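Local coordinates for protein glycerate dehydrogenase (Bacillus sp. 5mfcol3.1, PDB 6P2I) that reduces acyclic imino acids asymmetrically, probably to D-amino acids such as D-arginine, with NADPH as the hydride donor, at residues Ile72-Asp77 with Pro95-Gln100; Pro9-Ser14 with Lys285-Leu290. One frame throughout, in Å; residues are numbered along the deposited sequence.

Contact 1. Residues Ile72-Asp77 with Pro95-Gln100. With DAR (D-arginine), chain D; NAP (NADP nicotinamide-adenine-dinucleotide phosphate), chain C; EDO (1,2-ethanediol), chain I.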
loop_
_atom_site.group_PDB
_atom_site.type_symbol
_atom_site.label_atom_id
_atom_site.label_comp_id
_atom_site.label_asym_id
_atom_site.label_seq_id
_atom_site.Cartn_x
_atom_site.Cartn_y
_atom_site.Cartn_z
ATOM N N ILE A 72 26.741 -0.816 -9.235
ATOM C CA ILE A 72 25.872 -1.795 -8.600
ATOM C C ILE A 72 24.433 -1.335 -8.695
ATOM O O ILE A 72 23.519 -2.147 -8.551
ATOM C CB ILE A 72 26.280 -2.038 -7.131
ATOM C CG1 ILE A 72 25.770 -3.406 -6.645
ATOM C CG2 ILE A 72 25.750 -0.930 -6.237
ATOM C CD1 ILE A 72 26.418 -4.580 -7.360
ATOM N N THR A 73 24.225 -0.055 -8.972
ATOM C CA THR A 73 22.915 0.570 -9.066
ATOM C C THR A 73 22.372 0.501 -10.487
ATOM O O THR A 73 23.110 0.295 -11.452
ATOM C CB THR A 73 23.019 2.031 -8.640
ATOM O OG1 THR A 73 24.021 2.677 -9.441
ATOM C CG2 THR A 73 23.410 2.119 -7.179
ATOM N N THR A 74 21.047 0.680 -10.610
ATOM C CA THR A 74 20.481 0.946 -11.930
ATOM C C THR A 74 20.790 2.367 -12.376
ATOM O O THR A 74 21.062 2.618 -13.557
ATOM C CB THR A 74 18.970 0.711 -11.900
ATOM O OG1 THR A 74 18.740 -0.650 -11.549
ATOM C CG2 THR A 74 18.333 1.023 -13.268
ATOM N N SER A 75 20.756 3.312 -11.444
ATOM C CA SER A 75 21.127 4.683 -11.760
ATOM C C SER A 75 22.625 4.787 -12.034
ATOM O O SER A 75 23.437 4.041 -11.478
ATOM C CB SER A 75 20.731 5.612 -10.611
ATOM O OG SER A 75 21.509 6.789 -10.593
ATOM N N TYR A 76 22.979 5.711 -12.905
ATOM C CA TYR A 76 24.386 6.012 -13.140
ATOM C C TYR A 76 24.587 7.517 -13.249
ATOM O O TYR A 76 25.541 7.982 -13.882
ATOM C CB TYR A 76 24.905 5.278 -14.380
ATOM C CG TYR A 76 24.015 5.420 -15.585
ATOM C CD1 TYR A 76 24.127 6.519 -16.416
ATOM C CD2 TYR A 76 23.046 4.463 -15.881
ATOM C CE1 TYR A 76 23.312 6.666 -17.516
ATOM C CE2 TYR A 76 22.230 4.601 -16.988
ATOM C CZ TYR A 76 22.370 5.704 -17.798
ATOM O OH TYR A 76 21.571 5.860 -18.906
ATOM N N ASP A 77 23.705 8.287 -12.608
ATOM C CA ASP A 77 23.729 9.738 -12.721
ATOM C C ASP A 77 24.876 10.361 -11.946
ATOM O O ASP A 77 25.156 11.547 -12.135
ATOM C CB ASP A 77 22.394 10.330 -12.243
ATOM C CG ASP A 77 22.039 9.927 -10.821
ATOM O OD1 ASP A 77 22.801 9.170 -10.190
ATOM O OD2 ASP A 77 20.982 10.368 -10.326
ATOM N N PRO A 95 20.608 -3.546 -14.333
ATOM C CA PRO A 95 19.464 -2.810 -14.883
ATOM C C PRO A 95 18.092 -3.203 -14.377
ATOM O O PRO A 95 17.164 -2.413 -14.561
ATOM C CB PRO A 95 19.556 -3.119 -16.378
ATOM C CG PRO A 95 20.170 -4.478 -16.436
ATOM C CD PRO A 95 21.151 -4.530 -15.291
ATOM N N GLN A 96 17.911 -4.402 -13.827
ATOM C CA GLN A 96 16.545 -4.852 -13.535
ATOM C C GLN A 96 16.331 -5.388 -12.127
ATOM O O GLN A 96 15.191 -5.720 -11.782
ATOM C CB GLN A 96 16.114 -5.928 -14.545
ATOM C CG GLN A 96 16.266 -5.518 -15.995
ATOM C CD GLN A 96 15.472 -6.397 -16.946
ATOM O OE1 GLN A 96 14.510 -7.063 -16.547
ATOM N NE2 GLN A 96 15.859 -6.390 -18.216
ATOM N N TYR A 97 17.378 -5.464 -11.299
ATOM C CA TYR A 97 17.281 -6.170 -10.026
ATOM C C TYR A 97 16.142 -5.659 -9.152
ATOM O O TYR A 97 15.538 -6.444 -8.417
ATOM C CB TYR A 97 18.615 -6.061 -9.255
ATOM C CG TYR A 97 18.933 -4.658 -8.773
ATOM C CD1 TYR A 97 19.517 -3.714 -9.624
ATOM C CD2 TYR A 97 18.671 -4.277 -7.464
ATOM C CE1 TYR A 97 19.789 -2.424 -9.180
ATOM C CE2 TYR A 97 18.935 -2.991 -7.021
ATOM C CZ TYR A 97 19.491 -2.074 -7.880
ATOM O OH TYR A 97 19.756 -0.799 -7.426
ATOM N N SER A 98 15.842 -4.361 -9.191
ATOM C CA SER A 98 14.922 -3.803 -8.207
ATOM C C SER A 98 13.525 -3.520 -8.748
ATOM O O SER A 98 12.692 -3.017 -7.995
ATOM C CB SER A 98 15.483 -2.501 -7.614
ATOM O OG SER A 98 15.319 -1.430 -8.528
ATOM N N LYS A 99 13.249 -3.812 -10.016
ATOM C CA LYS A 99 12.041 -3.245 -10.621
ATOM C C LYS A 99 10.769 -3.717 -9.921
ATOM O O LYS A 99 9.821 -2.933 -9.775
ATOM C CB LYS A 99 11.986 -3.523 -12.126
ATOM C CG LYS A 99 11.805 -4.959 -12.596
ATOM C CD LYS A 99 11.854 -4.989 -14.139
ATOM C CE LYS A 99 11.667 -6.412 -14.681
ATOM N NZ LYS A 99 11.458 -6.443 -16.165
ATOM N N GLN A 100 10.728 -4.971 -9.458
ATOM C CA GLN A 100 9.529 -5.423 -8.742
ATOM C C GLN A 100 9.440 -4.777 -7.364
ATOM O O GLN A 100 8.354 -4.357 -6.935
ATOM C CB GLN A 100 9.514 -6.949 -8.621
ATOM C CG GLN A 100 8.254 -7.492 -7.938
ATOM C CD GLN A 100 7.027 -7.355 -8.815
ATOM O OE1 GLN A 100 7.120 -7.379 -10.048
ATOM N NE2 GLN A 100 5.858 -7.217 -8.183
HETATM N N DAR D . 19.404 4.479 -6.719
HETATM C CA DAR D . 18.803 3.159 -6.909
HETATM C CB DAR D . 18.955 2.283 -5.656
HETATM C CG DAR D . 20.412 1.982 -5.291
HETATM C CD DAR D . 20.522 0.802 -4.330
HETATM N NE DAR D . 21.882 0.361 -4.018
HETATM C CZ DAR D . 22.282 -0.882 -4.304
HETATM N NH1 DAR D . 21.666 -1.586 -5.259
HETATM N NH2 DAR D . 23.302 -1.438 -3.648
HETATM C C DAR D . 19.356 2.496 -8.158
HETATM O O DAR D . 19.460 1.258 -8.267
HETATM O OXT DAR D . 19.693 3.232 -9.084
HETATM P PA NAP C . 14.720 2.569 -17.823
HETATM O O1A NAP C . 15.960 3.136 -18.483
HETATM O O2A NAP C . 14.306 1.157 -18.115
HETATM O O5B NAP C . 13.493 3.519 -18.204
HETATM C C5B NAP C . 13.632 4.936 -18.224
HETATM C C4B NAP C . 12.358 5.507 -18.836
HETATM O O4B NAP C . 12.451 6.931 -18.770
HETATM C C3B NAP C . 12.210 5.146 -20.316
HETATM O O3B NAP C . 10.809 5.095 -20.651
HETATM C C2B NAP C . 12.817 6.332 -21.027
HETATM O O2B NAP C . 12.310 6.512 -22.341
HETATM C C1B NAP C . 12.331 7.435 -20.105
HETATM N N9A NAP C . 13.097 8.674 -20.307
HETATM C C8A NAP C . 14.438 8.811 -20.306
HETATM N N7A NAP C . 14.778 10.101 -20.548
HETATM C C5A NAP C . 13.632 10.785 -20.725
HETATM C C6A NAP C . 13.265 12.185 -21.012
HETATM N N6A NAP C . 14.222 13.130 -21.171
HETATM N N1A NAP C . 11.951 12.478 -21.105
HETATM C C2A NAP C . 10.984 11.547 -20.947
HETATM N N3A NAP C . 11.233 10.250 -20.682
HETATM C C4A NAP C . 12.527 9.836 -20.566
HETATM O O3 NAP C . 14.913 2.864 -16.247
HETATM P PN NAP C . 14.272 2.056 -15.013
HETATM O O1N NAP C . 14.979 0.736 -14.832
HETATM O O2N NAP C . 12.765 2.045 -15.140
HETATM O O5D NAP C . 14.721 3.007 -13.799
HETATM C C5D NAP C . 14.283 4.369 -13.752
HETATM C C4D NAP C . 14.920 5.093 -12.574
HETATM O O4D NAP C . 14.449 4.517 -11.359
HETATM C C3D NAP C . 16.431 4.935 -12.474
HETATM O O3D NAP C . 17.140 5.843 -13.330
HETATM C C2D NAP C . 16.682 5.190 -10.995
HETATM O O2D NAP C . 17.039 6.564 -10.801
HETATM C C1D NAP C . 15.347 4.871 -10.315
HETATM N N1N NAP C . 15.503 3.761 -9.367
HETATM C C2N NAP C . 15.150 3.938 -8.081
HETATM C C3N NAP C . 15.300 2.915 -7.148
HETATM C C7N NAP C . 14.926 3.143 -5.704
HETATM O O7N NAP C . 15.344 2.373 -4.851
HETATM N N7N NAP C . 14.194 4.212 -5.358
HETATM C C4N NAP C . 15.826 1.691 -7.568
HETATM C C5N NAP C . 16.195 1.532 -8.906
HETATM C C6N NAP C . 16.012 2.591 -9.788
HETATM P P2B NAP C . 12.922 5.770 -23.638
HETATM O O1X NAP C . 14.408 6.086 -23.628
HETATM O O2X NAP C . 12.653 4.305 -23.423
HETATM O O3X NAP C . 12.127 6.354 -24.775
HETATM C C1 EDO I . 4.064 -7.045 -11.594
HETATM O O1 EDO I . 5.241 -7.843 -11.815
HETATM C C2 EDO I . 3.010 -7.869 -10.861
HETATM O O2 EDO I . 3.389 -8.056 -9.490
HETATM O O HOH W 1 16.450 -2.016 -10.890
#
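Thr74 and Tyr97 carry the direct packing between Ile72-Asp77 and Pro95-Gln100, and no hydrogen bond links the two segments without a mediator. Thr74 OG1 lies 3.1 Å from Tyr97 CE1, approaching the phenol ring obliquely, while the backbone N of Thr74 sits in the ring plane at its edge. The tyrosine reaches this place because its CG takes the hindered rotamer between the backbone N and the carbonyl carbon (chi1 68°). Pro95 adds backbone contact, its O 3.8 Å from Thr74 OG1.

Water supplies the polar bridge. One molecule donates to Thr74 OG1 at 2.7 Å, accepts from the Ser98 backbone N, and is also hydrogen-bonded to Ser98 OG; it rests over the rim of one Tyr97 face, where Ser98 CB packs too. Thr74 OG1 is gripped a second time by Cys94 O, which, with the water, probably fixes the rotation of the threonine side chain.

Other bonds go to the ligands. Ser75 N donates to OXT of the bound D-arginine at 2.6 Å (N-H...O angle 158°), and Thr74 N is hydrogen-bonded to the other carboxylate oxygen, whose modelled place is less certain; the two successive amides probably grip the carboxylate together. Around the D-arginine side chain, Thr73 CG2 packs on its CG at 3.5 Å and Ile72 CG2 lies beside its guanidinium group. Tyr97 OH stands close to both the carboxylate and the guanidinium NH1, although its exact place is doubtful. Ser98 OG reaches 3.1 Å from NADP C5N, bordering the nicotinamide.

Two loops, one following strand 68-71 and the other leading into helix 99-114, thus meet at the bound D-arginine and the nicotinamide, an arrangement characteristic of the interdomain active-site cleft of the D-isomer-specific 2-hydroxyacid dehydrogenase family.

Contact 2. Residues Pro9-Ser14 with Lys285-Leu290. With DAR (D-arginine), chain D.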
loop_
_atom_site.group_PDB
_atom_site.type_symbol
_atom_site.label_atom_id
_atom_site.label_comp_id
_atom_site.label_asym_id
_atom_site.label_seq_id
_atom_site.Cartn_x
_atom_site.Cartn_y
_atom_site.Cartn_z
ATOM N N PRO A 9 29.792 -1.891 0.239
ATOM C CA PRO A 9 28.607 -2.535 -0.338
ATOM C C PRO A 9 27.479 -2.602 0.676
ATOM O O PRO A 9 27.693 -2.905 1.854
ATOM C CB PRO A 9 29.089 -3.943 -0.715
ATOM C CG PRO A 9 30.606 -3.896 -0.604
ATOM C CD PRO A 9 30.921 -2.826 0.397
ATOM N N THR A 10 26.267 -2.318 0.204
ATOM C CA THR A 10 25.101 -2.616 1.025
ATOM C C THR A 10 24.983 -4.110 1.251
ATOM O O THR A 10 24.719 -4.566 2.374
ATOM C CB THR A 10 23.842 -2.089 0.359
ATOM O OG1 THR A 10 23.849 -0.661 0.411
ATOM C CG2 THR A 10 22.603 -2.642 1.088
ATOM N N TYR A 11 25.221 -4.891 0.199
ATOM C CA TYR A 11 25.017 -6.334 0.232
ATOM C C TYR A 11 26.087 -6.990 -0.623
ATOM O O TYR A 11 26.237 -6.651 -1.800
ATOM C CB TYR A 11 23.607 -6.678 -0.272
ATOM C CG TYR A 11 23.247 -8.141 -0.192
ATOM C CD1 TYR A 11 23.223 -8.805 1.028
ATOM C CD2 TYR A 11 22.918 -8.857 -1.339
ATOM C CE1 TYR A 11 22.894 -10.152 1.108
ATOM C CE2 TYR A 11 22.582 -10.200 -1.272
ATOM C CZ TYR A 11 22.569 -10.839 -0.051
ATOM O OH TYR A 11 22.230 -12.170 0.026
ATOM N N LEU A 12 26.850 -7.902 -0.022
ATOM C CA LEU A 12 27.907 -8.625 -0.723
ATOM C C LEU A 12 28.199 -9.879 0.084
ATOM O O LEU A 12 29.189 -9.952 0.824
ATOM C CB LEU A 12 29.161 -7.766 -0.916
ATOM C CG LEU A 12 30.153 -8.343 -1.944
ATOM C CD1 LEU A 12 29.633 -8.182 -3.386
ATOM C CD2 LEU A 12 31.540 -7.707 -1.792
ATOM N N PRO A 13 27.348 -10.888 -0.044
ATOM C CA PRO A 13 27.471 -12.077 0.798
ATOM C C PRO A 13 28.674 -12.909 0.396
ATOM O O PRO A 13 29.269 -12.720 -0.668
ATOM C CB PRO A 13 26.158 -12.823 0.541
ATOM C CG PRO A 13 25.749 -12.383 -0.831
ATOM C CD PRO A 13 26.206 -10.956 -0.973
ATOM N N SER A 14 29.018 -13.852 1.282
ATOM C CA SER A 14 30.212 -14.668 1.094
ATOM C C SER A 14 30.197 -15.398 -0.241
ATOM O O SER A 14 31.242 -15.530 -0.891
ATOM C CB SER A 14 30.347 -15.675 2.235
ATOM O OG SER A 14 30.590 -15.020 3.467
ATOM N N LYS A 285 19.006 -10.593 -6.831
ATOM C CA LYS A 285 19.108 -10.328 -8.261
ATOM C C LYS A 285 20.236 -9.356 -8.558
ATOM O O LYS A 285 20.900 -9.468 -9.594
ATOM C CB LYS A 285 17.788 -9.769 -8.792
ATOM C CG LYS A 285 16.739 -10.825 -9.048
ATOM C CD LYS A 285 15.387 -10.155 -9.341
ATOM C CE LYS A 285 14.434 -11.070 -10.073
ATOM N NZ LYS A 285 13.193 -10.320 -10.431
ATOM N N ASN A 286 20.454 -8.384 -7.663
ATOM C CA ASN A 286 21.539 -7.424 -7.836
ATOM C C ASN A 286 22.870 -8.152 -7.947
ATOM O O ASN A 286 23.715 -7.802 -8.783
ATOM C CB ASN A 286 21.522 -6.453 -6.647
ATOM C CG ASN A 286 22.255 -5.126 -6.903
ATOM O OD1 ASN A 286 22.275 -4.260 -6.018
ATOM N ND2 ASN A 286 22.863 -4.964 -8.080
ATOM N N MET A 287 23.054 -9.189 -7.126
ATOM C CA MET A 287 24.277 -9.988 -7.180
ATOM C C MET A 287 24.360 -10.777 -8.476
ATOM O O MET A 287 25.440 -10.884 -9.073
ATOM C CB MET A 287 24.338 -10.929 -5.977
ATOM C CG MET A 287 24.331 -10.232 -4.622
ATOM S SD MET A 287 25.751 -9.137 -4.374
ATOM C CE MET A 287 25.079 -7.529 -4.792
ATOM N N TYR A 288 23.235 -11.349 -8.921
ATOM C CA TYR A 288 23.250 -12.089 -10.181
ATOM C C TYR A 288 23.632 -11.183 -11.342
ATOM O O TYR A 288 24.360 -11.603 -12.251
ATOM C CB TYR A 288 21.888 -12.725 -10.469
ATOM C CG TYR A 288 21.311 -13.663 -9.425
ATOM C CD1 TYR A 288 22.113 -14.370 -8.553
ATOM C CD2 TYR A 288 19.931 -13.861 -9.347
ATOM C CE1 TYR A 288 21.567 -15.243 -7.607
ATOM C CE2 TYR A 288 19.374 -14.717 -8.414
ATOM C CZ TYR A 288 20.191 -15.408 -7.543
ATOM O OH TYR A 288 19.621 -16.263 -6.617
ATOM N N GLU A 289 23.134 -9.939 -11.338
ATOM C CA GLU A 289 23.454 -8.999 -12.414
ATOM C C GLU A 289 24.916 -8.580 -12.364
ATOM O O GLU A 289 25.580 -8.507 -13.403
ATOM C CB GLU A 289 22.551 -7.767 -12.340
ATOM C CG GLU A 289 21.128 -8.062 -12.838
ATOM C CD GLU A 289 20.207 -6.847 -12.856
ATOM O OE1 GLU A 289 20.412 -5.911 -12.063
ATOM O OE2 GLU A 289 19.251 -6.853 -13.660
ATOM N N LEU A 290 25.424 -8.296 -11.168
ATOM C CA LEU A 290 26.839 -7.967 -11.017
ATOM C C LEU A 290 27.717 -9.077 -11.582
ATOM O O LEU A 290 28.684 -8.816 -12.313
ATOM C CB LEU A 290 27.147 -7.741 -9.538
ATOM C CG LEU A 290 28.626 -7.669 -9.183
ATOM C CD1 LEU A 290 29.284 -6.486 -9.867
ATOM C CD2 LEU A 290 28.791 -7.593 -7.689
HETATM N N DAR D . 19.404 4.479 -6.719
HETATM C CA DAR D . 18.803 3.159 -6.909
HETATM C CB DAR D . 18.955 2.283 -5.656
HETATM C CG DAR D . 20.412 1.982 -5.291
HETATM C CD DAR D . 20.522 0.802 -4.330
HETATM N NE DAR D . 21.882 0.361 -4.018
HETATM C CZ DAR D . 22.282 -0.882 -4.304
HETATM N NH1 DAR D . 21.666 -1.586 -5.259
HETATM N NH2 DAR D . 23.302 -1.438 -3.648
HETATM C C DAR D . 19.356 2.496 -8.158
HETATM O O DAR D . 19.460 1.258 -8.267
HETATM O OXT DAR D . 19.693 3.232 -9.084
#
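Met287 reaches from its helix toward Tyr11, Leu12 and Pro13, and its bent chain determines how the three are met. With CG anti to the carbonyl carbon (chi1 -60°) and further bends at chi2 and chi3, the thioether crosses the tyrosine obliquely: Met287 CG touches Tyr11 CE2 at 3.8 Å, and Met287 SD stands 5.1 Å from the Tyr11 ring centroid, 52° off the ring normal, in a slanted Met-aromatic contact. The methyl CE turns to the loop backbone and comes within 3.3 Å of Tyr11 O.

Pro13 approaches the same sulfur from its ring, CD to SD 3.9 Å, while that CD also lies over the centre of one Tyr11 face. Leu12 crosses the methionine at about a right angle, placing CD1 4.1 Å from Met287 SD and 4.4 Å from Leu290 CD2. Replacing Met287 with alanine would take away the thioether, which is likely to open a gap beside Tyr11 and Pro13 and leave the tyrosine ring without its sulfur partner. The phenol's outer end is held separately, by a hydrogen bond between Tyr11 OH and Glu284.

The preceding residue of the helix faces the ligand: Asn286 OD1 accepts from D-arginine NH1 at 2.8 Å, nearly straight at 171°. Away from Asn286, the contact is an apolar loop-against-helix packing that joins the loop between strand 2-5 and helix 14-23 to helix 280-298, beside the guanidinium end of the D-arginine pocket.

How the contacts relate
Contact 1 is the more deeply buried, near the middle of the chain, whereas contact 2 is partly buried, its centre about 17 Å from the chain centre. Their chemistry follows: polar groups, a water and ligands dominate 72-77 with 95-100, while 9-14 meets 285-290 through sulfur, ring and aliphatic carbons. In sequence, both segments of contact 1 fall between the two segments of contact 2. Helix 280-298 couples them, since Asn286 ND2 probably hydrogen-bonds Ile72 O and Glu289 OE2 probably accepts from Gln96 N. Both contacts touch D-arginine, a worked example of a ligand site whose polar centre lies next to plain apolar packing, joined to it by one helix.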